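PDB 3VYW: MNMC2 from Aquifex aeolicus, which methylates the modified wobble uridine of tRNA with S-adenosylmethionine as methyl donor, working without the oxidase domain to which such enzymes are usually fused. Local coordinates for residues L107-A112 against P141-P146; L115-E120 against E145-I150; K124-I129 against E160-R165. All coordinates share one frame; numbering follows the deposited sequence.

Contact 1: residues L107-A112 against P141-P146; sequences LGYNLA and PILPEP. With SAM (S-adenosylmethionine), chain E.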
# COMPACT_ATOMS: atom_id res chain seq x y z
N LEU A 107 -3.45 -7.62 8.94
CA LEU A 107 -4.26 -8.30 9.91
C LEU A 107 -5.61 -8.60 9.35
O LEU A 107 -6.42 -9.17 10.01
CB LEU A 107 -4.38 -7.48 11.15
CG LEU A 107 -3.13 -6.75 11.53
CD1 LEU A 107 -3.44 -5.90 12.72
CD2 LEU A 107 -2.07 -7.73 11.89
N GLY A 108 -5.82 -8.22 8.12
CA GLY A 108 -7.06 -8.47 7.45
C GLY A 108 -8.16 -7.49 7.70
O GLY A 108 -9.27 -7.78 7.41
N TYR A 109 -7.83 -6.35 8.27
CA TYR A 109 -8.80 -5.35 8.65
C TYR A 109 -9.58 -4.72 7.54
O TYR A 109 -10.75 -4.58 7.65
CB TYR A 109 -8.09 -4.23 9.37
CG TYR A 109 -7.72 -4.52 10.78
CD1 TYR A 109 -7.87 -5.77 11.34
CD2 TYR A 109 -7.22 -3.55 11.56
CE1 TYR A 109 -7.53 -6.01 12.63
CE2 TYR A 109 -6.87 -3.79 12.84
CZ TYR A 109 -7.03 -5.01 13.37
OH TYR A 109 -6.69 -5.20 14.66
N ASN A 110 -8.93 -4.32 6.47
CA ASN A 110 -9.61 -3.68 5.40
C ASN A 110 -10.61 -4.63 4.83
O ASN A 110 -11.70 -4.26 4.55
CB ASN A 110 -8.64 -3.36 4.28
CG ASN A 110 -7.84 -2.11 4.50
OD1 ASN A 110 -8.18 -1.27 5.28
ND2 ASN A 110 -6.77 -2.01 3.80
N LEU A 111 -10.20 -5.86 4.64
CA LEU A 111 -11.05 -6.85 4.07
C LEU A 111 -12.25 -7.16 4.91
O LEU A 111 -13.31 -7.30 4.41
CB LEU A 111 -10.25 -8.11 3.81
CG LEU A 111 -9.24 -7.97 2.70
CD1 LEU A 111 -8.50 -9.24 2.44
CD2 LEU A 111 -9.86 -7.47 1.43
N ALA A 112 -12.05 -7.29 6.19
CA ALA A 112 -13.12 -7.52 7.11
C ALA A 112 -14.09 -6.37 7.19
O ALA A 112 -15.26 -6.57 7.21
CB ALA A 112 -12.57 -7.82 8.47
N PRO A 141 -4.68 -9.72 16.31
CA PRO A 141 -5.56 -8.99 17.19
C PRO A 141 -6.89 -8.98 16.52
O PRO A 141 -6.96 -8.77 15.36
CB PRO A 141 -4.99 -7.59 17.15
CG PRO A 141 -3.59 -7.78 16.84
CD PRO A 141 -3.55 -8.90 15.89
N ILE A 142 -7.94 -9.23 17.27
CA ILE A 142 -9.24 -9.33 16.66
C ILE A 142 -9.96 -8.04 16.81
O ILE A 142 -9.86 -7.38 17.80
CB ILE A 142 -10.09 -10.44 17.27
CG1 ILE A 142 -9.31 -11.72 17.30
CG2 ILE A 142 -11.32 -10.66 16.45
CD1 ILE A 142 -9.29 -12.42 15.97
N LEU A 143 -10.67 -7.70 15.77
CA LEU A 143 -11.43 -6.49 15.75
C LEU A 143 -12.53 -6.55 16.77
O LEU A 143 -13.10 -7.57 17.01
CB LEU A 143 -11.95 -6.21 14.35
CG LEU A 143 -10.98 -5.68 13.30
CD1 LEU A 143 -11.61 -5.66 11.94
CD2 LEU A 143 -10.47 -4.32 13.61
N PRO A 144 -12.79 -5.43 17.40
CA PRO A 144 -13.87 -5.27 18.36
C PRO A 144 -15.20 -5.23 17.67
O PRO A 144 -15.24 -4.97 16.51
CB PRO A 144 -13.57 -3.93 18.97
CG PRO A 144 -12.83 -3.22 17.92
CD PRO A 144 -11.97 -4.23 17.29
N GLU A 145 -16.29 -5.43 18.55
CA GLU A 145 -17.56 -5.35 17.87
C GLU A 145 -17.79 -3.92 17.52
O GLU A 145 -17.35 -3.04 18.20
CB GLU A 145 -18.71 -5.88 18.72
CG GLU A 145 -19.14 -7.31 18.44
CD GLU A 145 -18.85 -7.82 17.03
OE1 GLU A 145 -18.01 -7.29 16.27
OE2 GLU A 145 -19.50 -8.84 16.69
N PRO A 146 -18.38 -3.73 16.36
CA PRO A 146 -19.18 -4.74 15.67
C PRO A 146 -18.58 -5.52 14.50
O PRO A 146 -19.29 -6.10 13.73
CB PRO A 146 -20.30 -3.91 15.13
CG PRO A 146 -19.64 -2.66 14.79
CD PRO A 146 -18.74 -2.40 15.92
N SAM E . -3.73 -4.26 5.04
CA SAM E . -3.42 -4.68 6.36
C SAM E . -4.71 -4.61 7.08
O SAM E . -4.87 -5.08 8.18
OXT SAM E . -5.63 -4.10 6.52
CB SAM E . -2.27 -3.80 6.80
CG SAM E . -1.01 -4.35 6.13
SD SAM E . 0.41 -3.57 6.42
CE SAM E . 0.17 -1.97 6.18
C5' SAM E . 1.58 -4.01 5.33
C4' SAM E . 1.59 -5.48 4.89
O4' SAM E . 2.26 -5.61 3.65
C3' SAM E . 2.33 -6.41 5.82
O3' SAM E . 1.62 -7.62 5.97
C2' SAM E . 3.62 -6.71 5.10
O2' SAM E . 4.10 -7.98 5.45
C1' SAM E . 3.17 -6.68 3.67
N9 SAM E . 4.27 -6.53 2.68
C8 SAM E . 5.26 -5.68 2.70
N7 SAM E . 6.04 -5.81 1.65
C5 SAM E . 5.56 -6.78 0.92
C6 SAM E . 5.91 -7.43 -0.33
N6 SAM E . 6.97 -7.08 -1.04
N1 SAM E . 5.14 -8.40 -0.74
C2 SAM E . 4.09 -8.77 -0.08
N3 SAM E . 3.73 -8.24 1.05
C4 SAM E . 4.40 -7.25 1.61
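Leu-143 is the bump and Tyr-109 the flat wall it presses on. The CD2 methyl of the leucine sits over the middle of the phenol ring, 3.5 Å from the centroid of the Tyr-109 ring and only 11° off the ring normal, a CH-pi contact. Its other methyl, CD1, points into the hollow beside Ala-112 and stops 4.2 Å from Ala-112 CB, so the leucine fork fills the notch between the ring and the first turn of the helix. With CG of Tyr-109 anti to its carbonyl carbon (chi1 -77°), the ring reaches out to Pro-141, whose carbonyl O lies at the ring's edge. The hydroxyl itself bonds to the backbone carbonyl of Lys-56. Gly-108, at the N-cap, belongs to the glycine-rich loop after strand 97-103 of this Rossmann-like methyltransferase fold. Here Leu-107 N (3.0 Å) and Tyr-109 N (3.2 Å) both donate to carboxylate atom O of S-adenosylmethionine, while Asn-110 N makes a weak bond to OXT. Without the Tyr-109 phenol, as with an alanine here, Leu-143 CD2 would probably face a gap and the Lys-56 carbonyl would lose its hydroxyl partner. Leu-107 CD1 also meets Pro-141 CD, at 4.4 Å.

Contact 2: residues L115-E120 against E145-I150; sequences LKHLWE and EPYREI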
# COMPACT_ATOMS: atom_id res chain seq x y z
N LEU A 115 -16.17 -6.37 3.97
CA LEU A 115 -17.13 -7.43 3.89
C LEU A 115 -18.32 -7.20 4.77
O LEU A 115 -19.39 -7.56 4.43
CB LEU A 115 -16.51 -8.77 4.18
CG LEU A 115 -15.54 -9.38 3.20
CD1 LEU A 115 -14.96 -10.61 3.82
CD2 LEU A 115 -16.18 -9.71 1.89
N LYS A 116 -18.14 -6.61 5.92
CA LYS A 116 -19.29 -6.30 6.71
C LYS A 116 -20.24 -5.33 6.04
O LYS A 116 -21.42 -5.52 6.02
CB LYS A 116 -18.87 -5.74 8.04
CG LYS A 116 -19.93 -5.87 9.09
CD LYS A 116 -19.94 -4.69 10.02
CE LYS A 116 -21.21 -4.66 10.82
NZ LYS A 116 -21.42 -5.91 11.56
N HIS A 117 -19.71 -4.25 5.52
CA HIS A 117 -20.48 -3.34 4.75
C HIS A 117 -20.97 -3.86 3.46
O HIS A 117 -22.08 -3.60 3.09
CB HIS A 117 -19.72 -2.06 4.56
CG HIS A 117 -19.42 -1.40 5.84
ND1 HIS A 117 -20.05 -0.33 6.24
CD2 HIS A 117 -18.58 -1.76 6.86
CE1 HIS A 117 -19.61 0.01 7.44
NE2 HIS A 117 -18.72 -0.87 7.81
N LEU A 118 -20.17 -4.60 2.75
CA LEU A 118 -20.65 -5.05 1.48
C LEU A 118 -21.85 -5.91 1.67
O LEU A 118 -22.80 -5.80 0.94
CB LEU A 118 -19.60 -5.89 0.81
CG LEU A 118 -18.50 -5.14 0.14
CD1 LEU A 118 -17.46 -6.13 -0.29
CD2 LEU A 118 -19.08 -4.45 -1.06
N TRP A 119 -21.77 -6.83 2.60
CA TRP A 119 -22.89 -7.66 2.92
C TRP A 119 -24.07 -6.98 3.54
O TRP A 119 -25.17 -7.40 3.35
CB TRP A 119 -22.47 -8.94 3.60
CG TRP A 119 -21.81 -9.86 2.63
CD1 TRP A 119 -22.06 -9.99 1.31
CD2 TRP A 119 -20.73 -10.77 2.89
NE1 TRP A 119 -21.25 -10.91 0.75
CE2 TRP A 119 -20.43 -11.41 1.65
CE3 TRP A 119 -20.01 -11.12 4.00
CZ2 TRP A 119 -19.46 -12.35 1.54
CZ3 TRP A 119 -19.03 -12.06 3.87
CH2 TRP A 119 -18.76 -12.66 2.67
N GLU A 120 -23.88 -5.95 4.31
CA GLU A 120 -25.03 -5.26 4.82
C GLU A 120 -25.79 -4.69 3.67
O GLU A 120 -26.99 -4.74 3.64
CB GLU A 120 -24.62 -4.17 5.79
CG GLU A 120 -23.80 -4.71 6.94
CD GLU A 120 -23.74 -3.80 8.14
OE1 GLU A 120 -23.24 -2.68 8.03
OE2 GLU A 120 -24.15 -4.23 9.20
N GLU A 145 -16.29 -5.43 18.55
CA GLU A 145 -17.56 -5.35 17.87
C GLU A 145 -17.79 -3.92 17.52
O GLU A 145 -17.35 -3.04 18.20
CB GLU A 145 -18.71 -5.88 18.72
CG GLU A 145 -19.14 -7.31 18.44
CD GLU A 145 -18.85 -7.82 17.03
OE1 GLU A 145 -18.01 -7.29 16.27
OE2 GLU A 145 -19.50 -8.84 16.69
N PRO A 146 -18.38 -3.73 16.36
CA PRO A 146 -19.18 -4.74 15.67
C PRO A 146 -18.58 -5.52 14.50
O PRO A 146 -19.29 -6.10 13.73
CB PRO A 146 -20.30 -3.91 15.13
CG PRO A 146 -19.64 -2.66 14.79
CD PRO A 146 -18.74 -2.40 15.92
N TYR A 147 -17.28 -5.51 14.39
CA TYR A 147 -16.52 -6.18 13.38
C TYR A 147 -15.86 -7.46 13.78
O TYR A 147 -15.17 -8.02 13.00
CB TYR A 147 -15.47 -5.24 12.83
CG TYR A 147 -16.04 -4.02 12.24
CD1 TYR A 147 -16.22 -2.90 13.00
CD2 TYR A 147 -16.39 -3.97 10.93
CE1 TYR A 147 -16.75 -1.75 12.47
CE2 TYR A 147 -16.92 -2.83 10.39
CZ TYR A 147 -17.10 -1.73 11.18
OH TYR A 147 -17.62 -0.63 10.65
N ARG A 148 -16.04 -7.91 15.00
CA ARG A 148 -15.41 -9.13 15.44
C ARG A 148 -15.83 -10.40 14.79
O ARG A 148 -15.04 -11.26 14.59
CB ARG A 148 -15.59 -9.32 16.91
CG ARG A 148 -15.66 -10.78 17.22
CD ARG A 148 -15.73 -11.04 18.69
NE ARG A 148 -14.74 -10.23 19.35
CZ ARG A 148 -14.94 -9.53 20.45
NH1 ARG A 148 -16.12 -9.56 21.05
NH2 ARG A 148 -13.96 -8.81 20.95
N GLU A 149 -17.11 -10.55 14.52
CA GLU A 149 -17.63 -11.75 13.91
C GLU A 149 -17.13 -11.96 12.52
O GLU A 149 -16.81 -13.05 12.11
CB GLU A 149 -19.12 -11.63 13.80
CG GLU A 149 -19.87 -12.72 14.48
CD GLU A 149 -19.91 -12.53 15.97
OE1 GLU A 149 -20.92 -12.02 16.48
OE2 GLU A 149 -18.93 -12.89 16.63
N ILE A 150 -17.16 -10.88 11.78
CA ILE A 150 -16.70 -10.81 10.42
C ILE A 150 -15.22 -11.00 10.29
O ILE A 150 -14.76 -11.59 9.36
CB ILE A 150 -17.15 -9.50 9.79
CG1 ILE A 150 -17.09 -9.59 8.30
CG2 ILE A 150 -16.28 -8.37 10.25
CD1 ILE A 150 -17.64 -10.87 7.76
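Lys-116 and Ile-150 mark the closest backbone approach, their CA atoms 6.4 Å apart, where the later half of helix 109-121 passes the first turn of helix 148-157. Residues 145-147 lead into that turn as an irregular strip with a cis peptide bond before Pro-146; the Pro-146 carbonyl and the Tyr-147 ring lie beside the earlier helix.

Lys-116 reaches to this strip. Its CG stands anti to the backbone N (chi1 -159°) and the chain bends at chi2 and chi4, so that the aliphatic part crosses the tyrosine at about a right angle. CD of Lys-116 approaches CE2 of Tyr-147 obliquely at 3.6 Å, and NZ of Lys-116 goes on to bond O of Pro-146 at 3.0 Å, tilted 30° from the carbonyl plane. The ammonium is too distant from the ring for more than a weak cation-pi attraction.

At the far end of the phenol, Tyr-147 OH and NE2 of His-117 share a nearly straight hydrogen bond of 3.1 Å. The two rings meet rim to rim, their planes 21° apart, and neither lies over the other's face; the bond is likely to limit the turning of the imidazole. Nearer the backbone of Lys-116, Ile-150 supplies the apolar part: its CG1 lies 4.2 Å from Leu-115 CB, and its CD1 comes to the edge of the Trp-119 indole, 4.3 Å from CZ3.

Leu-115 and Trp-119 also rest on Val-127 of strand 126-133. Helix 109-121 connects strands 97-103 and 126-133, and the two helices pack side by side over the parallel part of a mixed sheet, in the layered alpha/beta arrangement of Rossmann-like methyltransferases.

Contact 3: residues K124-I129 against E160-R165; sequences KLRVEI and EYEGER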
# COMPACT_ATOMS: atom_id res chain seq x y z
N LYS A 124 -26.38 -10.86 -0.67
CA LYS A 124 -26.20 -11.92 -1.63
C LYS A 124 -24.99 -11.82 -2.52
O LYS A 124 -24.80 -12.64 -3.38
CB LYS A 124 -27.46 -12.05 -2.46
CG LYS A 124 -28.72 -12.03 -1.63
CD LYS A 124 -29.40 -13.38 -1.67
CE LYS A 124 -29.69 -13.89 -0.27
NZ LYS A 124 -31.02 -13.42 0.21
N LEU A 125 -24.20 -10.80 -2.32
CA LEU A 125 -23.07 -10.48 -3.16
C LEU A 125 -21.94 -11.45 -3.14
O LEU A 125 -21.50 -11.86 -2.11
CB LEU A 125 -22.54 -9.13 -2.72
CG LEU A 125 -21.60 -8.43 -3.65
CD1 LEU A 125 -22.40 -7.79 -4.74
CD2 LEU A 125 -20.89 -7.38 -2.84
N ARG A 126 -21.42 -11.80 -4.28
CA ARG A 126 -20.31 -12.69 -4.29
C ARG A 126 -19.07 -11.86 -4.35
O ARG A 126 -18.98 -10.98 -5.14
CB ARG A 126 -20.40 -13.60 -5.50
CG ARG A 126 -19.36 -14.68 -5.56
CD ARG A 126 -18.69 -14.68 -6.91
NE ARG A 126 -17.53 -15.54 -6.96
CZ ARG A 126 -17.40 -16.66 -6.26
NH1 ARG A 126 -18.37 -17.05 -5.47
NH2 ARG A 126 -16.31 -17.38 -6.37
N VAL A 127 -18.13 -12.11 -3.47
CA VAL A 127 -16.97 -11.27 -3.41
C VAL A 127 -15.71 -11.99 -3.77
O VAL A 127 -15.43 -13.01 -3.23
CB VAL A 127 -16.83 -10.67 -2.04
CG1 VAL A 127 -15.78 -9.61 -2.07
CG2 VAL A 127 -18.12 -10.07 -1.59
N GLU A 128 -14.94 -11.45 -4.69
CA GLU A 128 -13.67 -12.03 -5.04
C GLU A 128 -12.49 -11.22 -4.50
O GLU A 128 -12.29 -10.11 -4.89
CB GLU A 128 -13.52 -12.11 -6.54
CG GLU A 128 -14.40 -13.11 -7.22
CD GLU A 128 -14.05 -13.26 -8.68
OE1 GLU A 128 -14.89 -12.99 -9.54
OE2 GLU A 128 -12.92 -13.67 -8.97
N ILE A 129 -11.72 -11.82 -3.63
CA ILE A 129 -10.54 -11.18 -3.10
C ILE A 129 -9.27 -11.93 -3.41
O ILE A 129 -9.16 -13.09 -3.15
CB ILE A 129 -10.63 -11.06 -1.58
CG1 ILE A 129 -11.87 -10.31 -1.20
CG2 ILE A 129 -9.43 -10.34 -1.04
CD1 ILE A 129 -12.20 -10.43 0.25
N GLU A 160 -6.75 -19.80 1.55
CA GLU A 160 -7.44 -20.06 0.33
C GLU A 160 -8.83 -20.54 0.66
O GLU A 160 -9.00 -21.36 1.51
CB GLU A 160 -6.67 -21.05 -0.52
CG GLU A 160 -6.13 -20.45 -1.80
CD GLU A 160 -4.92 -21.17 -2.37
OE1 GLU A 160 -4.94 -21.53 -3.56
OE2 GLU A 160 -3.94 -21.38 -1.63
N TYR A 161 -9.83 -19.95 0.04
CA TYR A 161 -11.19 -20.37 0.24
C TYR A 161 -12.09 -20.12 -0.96
O TYR A 161 -12.03 -19.10 -1.57
CB TYR A 161 -11.74 -19.65 1.45
CG TYR A 161 -13.16 -19.98 1.74
CD1 TYR A 161 -13.50 -21.14 2.38
CD2 TYR A 161 -14.16 -19.13 1.39
CE1 TYR A 161 -14.81 -21.44 2.65
CE2 TYR A 161 -15.46 -19.42 1.66
CZ TYR A 161 -15.77 -20.58 2.29
OH TYR A 161 -17.07 -20.87 2.56
N GLU A 162 -12.95 -21.06 -1.27
CA GLU A 162 -13.94 -20.87 -2.31
C GLU A 162 -15.32 -21.21 -1.80
O GLU A 162 -15.51 -22.19 -1.16
CB GLU A 162 -13.59 -21.70 -3.52
CG GLU A 162 -14.34 -21.29 -4.76
CD GLU A 162 -13.84 -20.00 -5.33
OE1 GLU A 162 -12.64 -19.73 -5.21
OE2 GLU A 162 -14.66 -19.28 -5.92
N GLY A 163 -16.29 -20.37 -2.06
CA GLY A 163 -17.55 -20.48 -1.38
C GLY A 163 -18.61 -19.86 -2.22
O GLY A 163 -18.31 -19.35 -3.26
N GLU A 164 -19.85 -19.92 -1.79
CA GLU A 164 -20.86 -19.38 -2.64
C GLU A 164 -20.67 -17.91 -2.80
O GLU A 164 -20.62 -17.42 -3.91
CB GLU A 164 -22.25 -19.68 -2.09
CG GLU A 164 -22.48 -19.22 -0.67
CD GLU A 164 -23.90 -19.48 -0.17
OE1 GLU A 164 -24.69 -18.52 -0.12
OE2 GLU A 164 -24.20 -20.63 0.18
N ARG A 165 -20.73 -17.19 -1.69
CA ARG A 165 -20.45 -15.76 -1.64
C ARG A 165 -19.02 -15.31 -1.84
O ARG A 165 -18.78 -14.26 -2.37
CB ARG A 165 -21.01 -15.15 -0.39
CG ARG A 165 -22.49 -15.25 -0.31
CD ARG A 165 -23.04 -14.31 0.72
NE ARG A 165 -22.44 -14.55 2.01
CZ ARG A 165 -22.75 -13.88 3.10
NH1 ARG A 165 -23.66 -12.94 3.07
NH2 ARG A 165 -22.15 -14.18 4.23
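Glu-162, the last residue of strand 160-162, reaches across to Arg-126 with OE2, which forms a salt bridge to NH2 of Arg-126 at 2.6 Å. The carboxylate lies at the guanidinium edge with the two planes 36° apart, and the hydrogen bond is bent and weak (122°), so charge attraction probably counts for more than directional bonding. The other carboxylate oxygen, OE1, is bonded to Ser-167 OG, which is likely to limit how the group turns. Gly-163 follows, and its carbonyl O accepts from NH1 of Arg-126 at 3.2 Å, close to the guanidinium plane. A side chain on this glycine would run into the ring of Tyr-161. Arg-126 gets to both acceptors because its CG is anti to the backbone N (chi1 -175°) and its chain bends at chi2. The carbonyl O of Glu-164 also approaches that NH1, at 2.8 Å. At Arg-165 the backbones themselves join: its O takes the N-H of Val-127 in a bond modelled rather short, at 2.5 Å, and the CA of Arg-126 adds a CA-H...O contact to the same oxygen. The side chain of Arg-165 runs past the Leu-125 carbonyl to bond the carbonyl of Pro-123 and make a cation-pi contact with Trp-119 of helix 109-121. Strand 160-162 is outermost on its side of the mixed sheet; strand 166-172 lies between it and strand 126-133, antiparallel to the first and parallel to the second.

In the fold
Contacts 1 and 2 lie 9 Å apart between centres and share Glu-145 and Pro-146, reading successive parts of helix 109-121 against one continuous loop and helix start. Contact 3 sits farther out, 15 Å from contact 2 and 18 Å from contact 1. It meets contact 2 through Trp-119, whose NE1 makes a probable hydrogen bond of 3.0 Å to O of Leu-125, and meets contact 1 where Leu-111 CD1 packs 3.8 Å from Ile-129 CG2. Segment 107-112 of contact 1 binds the cofactor carboxylate; the side chain of Tyr-147 is about 12 Å from the bound S-adenosylmethionine, and that of Val-127 in contact 3 about 11 Å from the side chain of Asn-110.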